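PDB 4PNE: methyltransferase-like protein from Saccharopolyspora spinosa, which catalyses a [4+2] cycloaddition in spinosyn biosynthesis on a fold like that of SAM-dependent methyltransferases and binds S-adenosyl-L-homocysteine. Local coordinates for residues D177-L187 and E228-E236. Sequence-based numbering, arbitrary orientation.
Sequences DRAIREILRVL and ESLRAAGFE
Two neighbouring helices on one side of the Rossmann-like methyltransferase sheet meet here, helix 176-186 and helix 223-233, their segments crossing at -49° with axes 9.4 Å apart at closest approach. Both pack on strand 191-200, where Leu193 touches Ile183, Leu230 and Phe235. Helix 223-233 closes in a Schellman motif, in which the positive phi of Gly234 turns the chain toward edge strand 236-242, and Phe235, just after that turn, reaches back into the groove between the helices. Leu184 covers one face of its ring: CD1 stands 3.6 Å from the Phe235 centroid, only 5° off the ring normal, a clean CH-pi contact. With CG anti to the backbone N (chi1 -174°), the Leu184 side chain runs past Phe235 in the opposite direction, and its CD1 branch lies over the ring. Around the ring edge sit Ile183 CG2, the Ile180 carbonyl oxygen and Leu187 CD1, the last 3.7 Å from Phe235 CE1. One turn before Leu184, Ile180 points toward helix 223-233. Its CG2 branch presses on Ala233 CB at 3.4 Å, tighter than an ordinary carbon contact, and also touches Phe235 CE2, while CD1 runs on toward Ser229 CB and Leu230 CD2. Arg181 CG also touches the Ala233 methyl. At the N-terminal end of helix 176-186 the contact turns polar. Ser229 OG, which also meets the backbone N of Ile26, donates to Asp177 OD1 over 3.0 Å on the syn side of the carboxylate. A water doubles this link, giving one hydrogen to the same Asp177 OD1 and the other to the Ser229 carbonyl oxygen, each at 2.7 Å.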
loop_
_atom_site.group_PDB
_atom_site.type_symbol
_atom_site.label_atom_id
_atom_site.label_comp_id
_atom_site.label_asym_id
_atom_site.label_seq_id
_atom_site.Cartn_x
_atom_site.Cartn_y
_atom_site.Cartn_z
ATOM N N ASP A 177 -6.843 12.700 -4.718
ATOM C CA ASP A 177 -6.237 14.019 -4.640
ATOM C C ASP A 177 -6.503 14.629 -3.290
ATOM O O ASP A 177 -5.700 15.387 -2.794
ATOM C CB ASP A 177 -6.760 14.927 -5.752
ATOM C CG ASP A 177 -6.362 14.438 -7.130
ATOM O OD1 ASP A 177 -5.162 14.548 -7.491
ATOM O OD2 ASP A 177 -7.251 13.942 -7.862
ATOM N N ARG A 178 -7.666 14.324 -2.735
ATOM C CA ARG A 178 -8.061 14.796 -1.424
ATOM C C ARG A 178 -7.167 14.199 -0.355
ATOM O O ARG A 178 -6.706 14.894 0.525
ATOM C CB ARG A 178 -9.505 14.421 -1.137
ATOM C CG ARG A 178 -10.025 14.908 0.181
ATOM C CD ARG A 178 -11.492 14.552 0.339
ATOM N NE ARG A 178 -12.311 15.130 -0.720
ATOM C CZ ARG A 178 -12.793 16.368 -0.698
ATOM N NH1 ARG A 178 -12.536 17.173 0.329
ATOM N NH2 ARG A 178 -13.531 16.803 -1.712
ATOM N N ALA A 179 -6.914 12.899 -0.445
ATOM C CA ALA A 179 -5.995 12.258 0.492
ATOM C C ALA A 179 -4.571 12.820 0.356
ATOM O O ALA A 179 -3.843 13.014 1.340
ATOM C CB ALA A 179 -5.987 10.778 0.274
ATOM N N ILE A 180 -4.141 13.058 -0.873
ATOM C CA ILE A 180 -2.811 13.596 -1.081
ATOM C C ILE A 180 -2.659 14.981 -0.414
ATOM O O ILE A 180 -1.650 15.258 0.237
ATOM C CB ILE A 180 -2.501 13.679 -2.579
ATOM C CG1 ILE A 180 -2.250 12.265 -3.141
ATOM C CG2 ILE A 180 -1.285 14.571 -2.823
ATOM C CD1 ILE A 180 -2.217 12.231 -4.624
ATOM N N ARG A 181 -3.658 15.847 -0.565
ATOM C CA ARG A 181 -3.625 17.144 0.094
ATOM C C ARG A 181 -3.632 16.998 1.631
ATOM O O ARG A 181 -2.996 17.788 2.320
ATOM C CB ARG A 181 -4.794 18.013 -0.369
ATOM C CG ARG A 181 -4.666 18.395 -1.819
ATOM C CD ARG A 181 -5.635 19.487 -2.234
ATOM N NE ARG A 181 -7.022 19.066 -2.084
ATOM C CZ ARG A 181 -7.739 18.431 -3.012
ATOM N NH1 ARG A 181 -7.213 18.102 -4.184
ATOM N NH2 ARG A 181 -8.997 18.100 -2.748
ATOM N N GLU A 182 -4.318 15.996 2.161
ATOM C CA GLU A 182 -4.327 15.796 3.605
ATOM C C GLU A 182 -2.961 15.351 4.113
ATOM O O GLU A 182 -2.481 15.796 5.169
ATOM C CB GLU A 182 -5.380 14.756 3.973
ATOM C CG GLU A 182 -6.766 15.334 4.107
ATOM C CD GLU A 182 -6.873 16.283 5.297
ATOM O OE1 GLU A 182 -6.610 17.509 5.146
ATOM O OE2 GLU A 182 -7.187 15.781 6.401
ATOM N N ILE A 183 -2.332 14.461 3.360
ATOM C CA ILE A 183 -0.997 14.018 3.741
ATOM C C ILE A 183 -0.044 15.214 3.750
ATOM O O ILE A 183 0.767 15.373 4.678
ATOM C CB ILE A 183 -0.451 12.888 2.813
ATOM C CG1 ILE A 183 -1.289 11.629 2.967
ATOM C CG2 ILE A 183 0.985 12.567 3.179
ATOM C CD1 ILE A 183 -1.079 10.612 1.891
ATOM N N LEU A 184 -0.126 16.054 2.724
ATOM C CA LEU A 184 0.715 17.245 2.673
ATOM C C LEU A 184 0.458 18.125 3.885
ATOM O O LEU A 184 1.406 18.637 4.475
ATOM C CB LEU A 184 0.463 18.028 1.390
ATOM C CG LEU A 184 1.399 19.220 1.162
ATOM C CD1 LEU A 184 2.763 18.753 0.754
ATOM C CD2 LEU A 184 0.818 20.096 0.055
ATOM N N ARG A 185 -0.813 18.294 4.234
ATOM C CA ARG A 185 -1.196 19.123 5.370
ATOM C C ARG A 185 -0.553 18.635 6.675
ATOM O O ARG A 185 0.011 19.439 7.443
ATOM C CB ARG A 185 -2.719 19.144 5.555
ATOM C CG ARG A 185 -3.208 20.096 6.673
ATOM C CD ARG A 185 -4.726 20.150 6.791
ATOM N NE ARG A 185 -5.293 18.856 7.185
ATOM C CZ ARG A 185 -5.207 18.340 8.414
ATOM N NH1 ARG A 185 -4.593 19.020 9.382
ATOM N NH2 ARG A 185 -5.764 17.160 8.678
ATOM N N VAL A 186 -0.655 17.337 6.958
ATOM C CA VAL A 186 -0.195 16.828 8.256
ATOM C C VAL A 186 1.310 16.514 8.289
ATOM O O VAL A 186 1.850 16.308 9.360
ATOM C CB VAL A 186 -0.994 15.567 8.701
ATOM C CG1 VAL A 186 -2.482 15.841 8.703
ATOM C CG2 VAL A 186 -0.685 14.382 7.782
ATOM N N LEU A 187 1.997 16.499 7.147
ATOM C CA LEU A 187 3.454 16.456 7.156
ATOM C C LEU A 187 4.003 17.784 7.643
ATOM O O LEU A 187 3.416 18.828 7.357
ATOM C CB LEU A 187 4.029 16.176 5.768
ATOM C CG LEU A 187 3.983 14.741 5.274
ATOM C CD1 LEU A 187 4.333 14.702 3.819
ATOM C CD2 LEU A 187 4.958 13.892 6.045
ATOM N N GLU A 228 1.958 13.715 -11.291
ATOM C CA GLU A 228 1.340 14.991 -11.541
ATOM C C GLU A 228 0.312 15.367 -10.447
ATOM O O GLU A 228 0.224 16.522 -10.035
ATOM C CB GLU A 228 0.719 14.995 -12.926
ATOM C CG GLU A 228 0.267 16.363 -13.363
ATOM C CD GLU A 228 1.332 17.458 -13.167
ATOM O OE1 GLU A 228 2.536 17.182 -13.377
ATOM O OE2 GLU A 228 0.951 18.594 -12.805
ATOM N N SER A 229 -0.457 14.400 -9.941
ATOM C CA SER A 229 -1.306 14.658 -8.788
ATOM C C SER A 229 -0.523 15.070 -7.537
ATOM O O SER A 229 -0.937 15.959 -6.800
ATOM C CB SER A 229 -2.154 13.417 -8.504
ATOM O OG SER A 229 -3.204 13.329 -9.474
ATOM N N LEU A 230 0.602 14.414 -7.271
ATOM C CA LEU A 230 1.429 14.786 -6.118
ATOM C C LEU A 230 1.962 16.204 -6.246
ATOM O O LEU A 230 1.862 16.995 -5.302
ATOM C CB LEU A 230 2.591 13.815 -5.976
ATOM C CG LEU A 230 2.256 12.380 -5.557
ATOM C CD1 LEU A 230 3.481 11.499 -5.703
ATOM C CD2 LEU A 230 1.772 12.353 -4.112
ATOM N N ARG A 231 2.517 16.523 -7.422
ATOM C CA ARG A 231 3.026 17.875 -7.686
ATOM C C ARG A 231 1.948 18.922 -7.550
ATOM O O ARG A 231 2.169 19.977 -6.963
ATOM C CB ARG A 231 3.616 17.974 -9.092
ATOM C CG ARG A 231 4.997 17.420 -9.221
ATOM C CD ARG A 231 5.687 17.987 -10.462
ATOM N NE ARG A 231 7.108 17.638 -10.508
ATOM C CZ ARG A 231 7.616 16.553 -11.094
ATOM N NH1 ARG A 231 6.823 15.665 -11.693
ATOM N NH2 ARG A 231 8.930 16.352 -11.066
ATOM N N ALA A 232 0.799 18.650 -8.144
ATOM C CA ALA A 232 -0.303 19.587 -8.159
ATOM C C ALA A 232 -0.768 19.914 -6.740
ATOM O O ALA A 232 -1.220 21.037 -6.470
ATOM C CB ALA A 232 -1.441 19.035 -8.981
ATOM N N ALA A 233 -0.617 18.960 -5.820
ATOM C CA ALA A 233 -1.044 19.171 -4.457
ATOM C C ALA A 233 -0.070 20.063 -3.689
ATOM O O ALA A 233 -0.432 20.612 -2.654
ATOM C CB ALA A 233 -1.191 17.835 -3.745
ATOM N N GLY A 234 1.165 20.187 -4.184
ATOM C CA GLY A 234 2.190 20.978 -3.519
ATOM C C GLY A 234 3.455 20.207 -3.148
ATOM O O GLY A 234 4.393 20.769 -2.586
ATOM N N PHE A 235 3.506 18.910 -3.456
ATOM C CA PHE A 235 4.722 18.170 -3.164
ATOM C C PHE A 235 5.846 18.520 -4.136
ATOM O O PHE A 235 5.575 18.785 -5.315
ATOM C CB PHE A 235 4.467 16.680 -3.238
ATOM C CG PHE A 235 3.796 16.122 -2.024
ATOM C CD1 PHE A 235 4.538 15.756 -0.920
ATOM C CD2 PHE A 235 2.431 15.925 -2.000
ATOM C CE1 PHE A 235 3.923 15.230 0.191
ATOM C CE2 PHE A 235 1.820 15.389 -0.877
ATOM C CZ PHE A 235 2.564 15.041 0.198
ATOM N N GLU A 236 7.078 18.524 -3.639
ATOM C CA GLU A 236 8.279 18.407 -4.480
ATOM C C GLU A 236 8.578 16.936 -4.753
ATOM O O GLU A 236 8.665 16.140 -3.828
ATOM C CB GLU A 236 9.517 19.002 -3.806
ATOM C CG GLU A 236 9.397 20.391 -3.307
ATOM C CD GLU A 236 10.638 20.795 -2.527
ATOM O OE1 GLU A 236 11.624 20.012 -2.528
ATOM O OE2 GLU A 236 10.618 21.872 -1.905
HETATM O O HOH W 1 -3.586 16.569 -6.646
#